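Local coordinates for epidermin leader peptide processing serine protease EpiP (Staphylococcus aureus subsp. aureus, PDB 3QFH), which acts as a subtilisin-like serine endopeptidase that probably removes the leader peptide from the precursor of the lantibiotic epidermin, at residues T79-C83 with G236-I240; L213-S217 with E256-L260. All coordinates share one frame; numbering follows the deposited sequence.

In the fold
Contact 1 joins the end of the probable propeptide region to the protease, taking the chain that leaves strand 73-78 past strand 237-241. Contact 2 pairs helices 213-225 and 254-269 within the protease, and the propeptide sheet packs on them, with L214 on V53 and Q55 and A259 on V53. Their centres lie about 10 Å apart and they touch directly: T82 CG2 packs 3.5 Å from L213 CD1, T79 CG2 comes 3.4 Å from E256 OE2, and I239 CD1 lies 3.6 Å from Y257 N. Neither contact includes the probable catalytic triad, S383, H177 and D130; residues 79-83 may begin the tail that in subtilases leads toward the cleft.

Contact 1. Residues T79-C83 with G236-I240; sequences TCSTC and GSYII
The side chain of T82 sets its hydroxyl over the backbone of S237-I239, with OG1 2.5 Å from Y238 O, a short hydrogen bond in which the threonine is the donor. Its chi1 of 157° turns OG1 away from the threonine's own backbone N and out to the strand. The hydroxyl does not approach along a lone pair: it stands above the carbonyl plane, 66° out of it. The same Y238 O also accepts from R295 NH2, and two donors therefore grip this oxygen. S237 OG also gives T82 OG1 a weak bond of 3.4 Å, so the hydroxyl donates one bond and weakly accepts another.

Packing beside these bonds is slight. C83 CA rests 3.5 Å from S237 CB, while C83 SG only grazes that same CB at 4.1 Å. The same T82 OG1 lies 3.9 Å from I239 CB, on the next residue of the strand after Y238. The tyrosine of Y238 reaches elsewhere: its OH is bonded to D281 and N330. L213 of helix 213-225 touches side chains of both segments. An irregular segment that follows strand 73-78 and lies against strand 237-241 is consistent with the start of the propeptide tail, which in subtilisins leads into the substrate-binding cleft.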
loop_
_atom_site.group_PDB
_atom_site.type_symbol
_atom_site.label_atom_id
_atom_site.label_comp_id
_atom_site.label_asym_id
_atom_site.label_seq_id
_atom_site.Cartn_x
_atom_site.Cartn_y
_atom_site.Cartn_z
ATOM N N THR A 79 22.089 0.746 -0.940
ATOM C CA THR A 79 20.670 0.752 -1.263
ATOM C C THR A 79 20.503 -0.091 -2.524
ATOM O O THR A 79 21.273 0.066 -3.469
ATOM C CB THR A 79 20.189 2.169 -1.583
ATOM O OG1 THR A 79 20.680 3.086 -0.593
ATOM C CG2 THR A 79 18.668 2.225 -1.668
ATOM N N CYS A 80 19.523 -0.990 -2.555
ATOM C CA CYS A 80 19.317 -1.826 -3.759
ATOM C C CYS A 80 17.904 -1.743 -4.345
ATOM O O CYS A 80 17.013 -1.145 -3.739
ATOM C CB CYS A 80 19.703 -3.274 -3.472
ATOM S SG CYS A 80 21.499 -3.503 -3.263
ATOM N N SER A 81 17.724 -2.339 -5.531
ATOM C CA SER A 81 16.425 -2.348 -6.246
ATOM C C SER A 81 15.569 -3.594 -5.948
ATOM O O SER A 81 15.463 -4.528 -6.759
ATOM C CB SER A 81 16.636 -2.200 -7.755
ATOM O OG SER A 81 17.190 -0.933 -8.058
ATOM N N THR A 82 14.948 -3.557 -4.773
ATOM C CA THR A 82 14.087 -4.624 -4.265
ATOM C C THR A 82 12.635 -4.575 -4.792
ATOM O O THR A 82 12.009 -5.623 -4.996
ATOM C CB THR A 82 14.087 -4.614 -2.707
ATOM O OG1 THR A 82 12.896 -5.249 -2.218
ATOM C CG2 THR A 82 14.140 -3.185 -2.159
ATOM N N CYS A 83 12.112 -3.365 -5.009
ATOM C CA CYS A 83 10.741 -3.180 -5.498
ATOM C C CYS A 83 10.506 -3.866 -6.842
ATOM O O CYS A 83 9.672 -4.766 -6.944
ATOM C CB CYS A 83 10.417 -1.689 -5.609
ATOM S SG CYS A 83 10.549 -0.792 -4.036
ATOM N N GLY A 236 4.497 -3.476 -3.091
ATOM C CA GLY A 236 5.144 -4.590 -2.462
ATOM C C GLY A 236 6.564 -4.637 -2.969
ATOM O O GLY A 236 6.936 -3.897 -3.883
ATOM N N SER A 237 7.365 -5.489 -2.360
ATOM C CA SER A 237 8.723 -5.678 -2.799
ATOM C C SER A 237 9.252 -6.904 -2.104
ATOM O O SER A 237 8.856 -7.217 -0.979
ATOM C CB SER A 237 9.602 -4.486 -2.427
ATOM O OG SER A 237 9.830 -4.478 -1.035
ATOM N N TYR A 238 10.140 -7.607 -2.778
ATOM C CA TYR A 238 10.759 -8.756 -2.194
ATOM C C TYR A 238 12.095 -8.248 -1.719
ATOM O O TYR A 238 12.898 -7.742 -2.511
ATOM C CB TYR A 238 10.871 -9.886 -3.192
ATOM C CG TYR A 238 9.520 -10.386 -3.602
ATOM C CD1 TYR A 238 8.845 -11.312 -2.825
ATOM C CD2 TYR A 238 8.899 -9.913 -4.750
ATOM C CE1 TYR A 238 7.597 -11.768 -3.178
ATOM C CE2 TYR A 238 7.643 -10.374 -5.118
ATOM C CZ TYR A 238 6.998 -11.305 -4.319
ATOM O OH TYR A 238 5.749 -11.772 -4.658
ATOM N N ILE A 239 12.315 -8.369 -0.419
ATOM C CA ILE A 239 13.499 -7.842 0.207
ATOM C C ILE A 239 14.370 -8.972 0.741
ATOM O O ILE A 239 13.861 -9.991 1.207
ATOM C CB ILE A 239 13.076 -6.863 1.336
ATOM C CG1 ILE A 239 14.238 -5.990 1.785
ATOM C CG2 ILE A 239 12.427 -7.614 2.507
ATOM C CD1 ILE A 239 13.813 -4.896 2.722
ATOM N N ILE A 240 15.685 -8.790 0.633
ATOM C CA ILE A 240 16.651 -9.748 1.140
ATOM C C ILE A 240 17.145 -9.276 2.504
ATOM O O ILE A 240 17.520 -8.112 2.667
ATOM C CB ILE A 240 17.877 -9.892 0.183
ATOM C CG1 ILE A 240 17.427 -10.333 -1.213
ATOM C CG2 ILE A 240 18.873 -10.879 0.749
ATOM C CD1 ILE A 240 18.528 -10.335 -2.250
#

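Contact 2. Residues L213-S217 with E256-L260; sequences LLWVS and EYDAL
Helix 213-217 and helix 256-260 run side by side in nearly the same direction, their axes 9.0 Å apart at closest approach and inclined by 14°. They are neighbouring helices of the subtilisin-like alpha/beta fold; the second belongs to a beta-alpha-beta crossover joining the parallel strands 230-233 and 273-277. The register brings L213 opposite E256 and S217 opposite L260.

At the first of these pairs the aliphatic part of E256 lies across L213 at about a right angle, with E256 CG 3.9 Å from L213 CB. A bend at chi2 (74°) folds the glutamate back, and its carboxylate ends beside L214, whose CG is 4.1 Å from E256 OE2. Water 1 completes the link: it accepts from L214 N, a donor in the first turn of its helix, and donates to E256 OE2 at 3.0 Å. OE1 is taken by N77 of strand 73-78, so the carboxylate is tethered on both oxygens although the residue is buried.

Further along, the interface is apolar. L214 CD2 meets A259 CB at 3.7 Å, and V53 of strand 53-59 touches both residues, consistent with the sheet of the probable propeptide region packing on this pair of helices. V216 CG1 meets L260 CD1 more loosely.

S217 stands at the closer of the two register pairs, its CA 5.1 Å from L260 CA. Its OG comes to 3.3 Å from L260 N at an angle too poor for a bond, and that N-H instead bonds E256 O in its own helix. Lying anti to its own carbonyl carbon (chi1 -62°), S217 OG donates to L213 O at 3.0 Å, reaching it from the face opposite to that used by S217 N.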
loop_
_atom_site.group_PDB
_atom_site.type_symbol
_atom_site.label_atom_id
_atom_site.label_comp_id
_atom_site.label_asym_id
_atom_site.label_seq_id
_atom_site.Cartn_x
_atom_site.Cartn_y
_atom_site.Cartn_z
ATOM N N LEU A 213 12.355 2.170 -0.905
ATOM C CA LEU A 213 11.613 1.764 0.287
ATOM C C LEU A 213 11.720 2.829 1.379
ATOM O O LEU A 213 10.820 2.972 2.195
ATOM C CB LEU A 213 12.046 0.383 0.809
ATOM C CG LEU A 213 11.613 -0.819 -0.044
ATOM C CD1 LEU A 213 12.136 -2.121 0.560
ATOM C CD2 LEU A 213 10.112 -0.894 -0.189
ATOM N N LEU A 214 12.814 3.584 1.381
ATOM C CA LEU A 214 12.959 4.668 2.324
ATOM C C LEU A 214 11.925 5.773 2.092
ATOM O O LEU A 214 11.513 6.417 3.044
ATOM C CB LEU A 214 14.359 5.256 2.292
ATOM C CG LEU A 214 15.459 4.332 2.833
ATOM C CD1 LEU A 214 16.825 5.012 2.671
ATOM C CD2 LEU A 214 15.216 3.964 4.269
ATOM N N TRP A 215 11.521 6.006 0.842
ATOM C CA TRP A 215 10.515 7.050 0.568
ATOM C C TRP A 215 9.175 6.572 1.087
ATOM O O TRP A 215 8.404 7.343 1.686
ATOM C CB TRP A 215 10.378 7.398 -0.928
ATOM C CG TRP A 215 11.650 7.713 -1.686
ATOM C CD1 TRP A 215 12.860 8.049 -1.167
ATOM C CD2 TRP A 215 11.774 7.853 -3.109
ATOM N NE1 TRP A 215 13.757 8.306 -2.174
ATOM C CE2 TRP A 215 13.113 8.211 -3.378
ATOM C CE3 TRP A 215 10.892 7.691 -4.172
ATOM C CZ2 TRP A 215 13.598 8.393 -4.676
ATOM C CZ3 TRP A 215 11.368 7.870 -5.470
ATOM C CH2 TRP A 215 12.713 8.229 -5.709
ATOM N N VAL A 216 8.909 5.285 0.880
ATOM C CA VAL A 216 7.680 4.667 1.361
ATOM C C VAL A 216 7.587 4.777 2.883
ATOM O O VAL A 216 6.529 5.117 3.415
ATOM C CB VAL A 216 7.580 3.193 0.967
ATOM C CG1 VAL A 216 6.312 2.556 1.584
ATOM C CG2 VAL A 216 7.572 3.034 -0.589
ATOM N N SER A 217 8.707 4.505 3.566
ATOM C CA SER A 217 8.770 4.576 5.009
ATOM C C SER A 217 8.497 5.985 5.484
ATOM O O SER A 217 7.738 6.180 6.417
ATOM C CB SER A 217 10.115 4.079 5.520
ATOM O OG SER A 217 10.293 2.716 5.163
ATOM N N GLU A 256 16.601 -0.933 5.047
ATOM C CA GLU A 256 15.295 -0.713 4.476
ATOM C C GLU A 256 14.246 -1.516 5.219
ATOM O O GLU A 256 13.168 -1.021 5.480
ATOM C CB GLU A 256 15.250 -1.095 2.991
ATOM C CG GLU A 256 15.751 -0.052 2.035
ATOM C CD GLU A 256 17.256 0.133 2.007
ATOM O OE1 GLU A 256 18.015 -0.739 2.517
ATOM O OE2 GLU A 256 17.669 1.163 1.424
ATOM N N TYR A 257 14.558 -2.776 5.516
ATOM C CA TYR A 257 13.628 -3.650 6.227
ATOM C C TYR A 257 13.236 -2.995 7.558
ATOM O O TYR A 257 12.046 -2.817 7.865
ATOM C CB TYR A 257 14.248 -5.035 6.468
ATOM C CG TYR A 257 13.266 -5.984 7.098
ATOM C CD1 TYR A 257 12.521 -6.855 6.320
ATOM C CD2 TYR A 257 13.039 -5.971 8.476
ATOM C CE1 TYR A 257 11.583 -7.710 6.897
ATOM C CE2 TYR A 257 12.121 -6.825 9.056
ATOM C CZ TYR A 257 11.393 -7.688 8.257
ATOM O OH TYR A 257 10.469 -8.528 8.827
ATOM N N ASP A 258 14.250 -2.622 8.327
ATOM C CA ASP A 258 14.055 -1.969 9.614
ATOM C C ASP A 258 13.285 -0.678 9.477
ATOM O O ASP A 258 12.422 -0.401 10.286
ATOM C CB ASP A 258 15.401 -1.653 10.273
ATOM C CG ASP A 258 16.134 -2.905 10.749
ATOM O OD1 ASP A 258 15.502 -3.981 10.810
ATOM O OD2 ASP A 258 17.338 -2.803 11.075
ATOM N N ALA A 259 13.620 0.121 8.471
ATOM C CA ALA A 259 12.958 1.409 8.271
ATOM C C ALA A 259 11.466 1.199 8.050
ATOM O O ALA A 259 10.633 1.871 8.676
ATOM C CB ALA A 259 13.558 2.151 7.089
ATOM N N LEU A 260 11.150 0.249 7.177
ATOM C CA LEU A 260 9.762 -0.078 6.843
ATOM C C LEU A 260 8.967 -0.651 8.034
ATOM O O LEU A 260 7.845 -0.208 8.292
ATOM C CB LEU A 260 9.712 -1.027 5.639
ATOM C CG LEU A 260 8.329 -1.266 5.038
ATOM C CD1 LEU A 260 7.598 0.077 4.758
ATOM C CD2 LEU A 260 8.449 -2.092 3.771
HETATM O O HOH W 1 15.301 2.631 0.280
#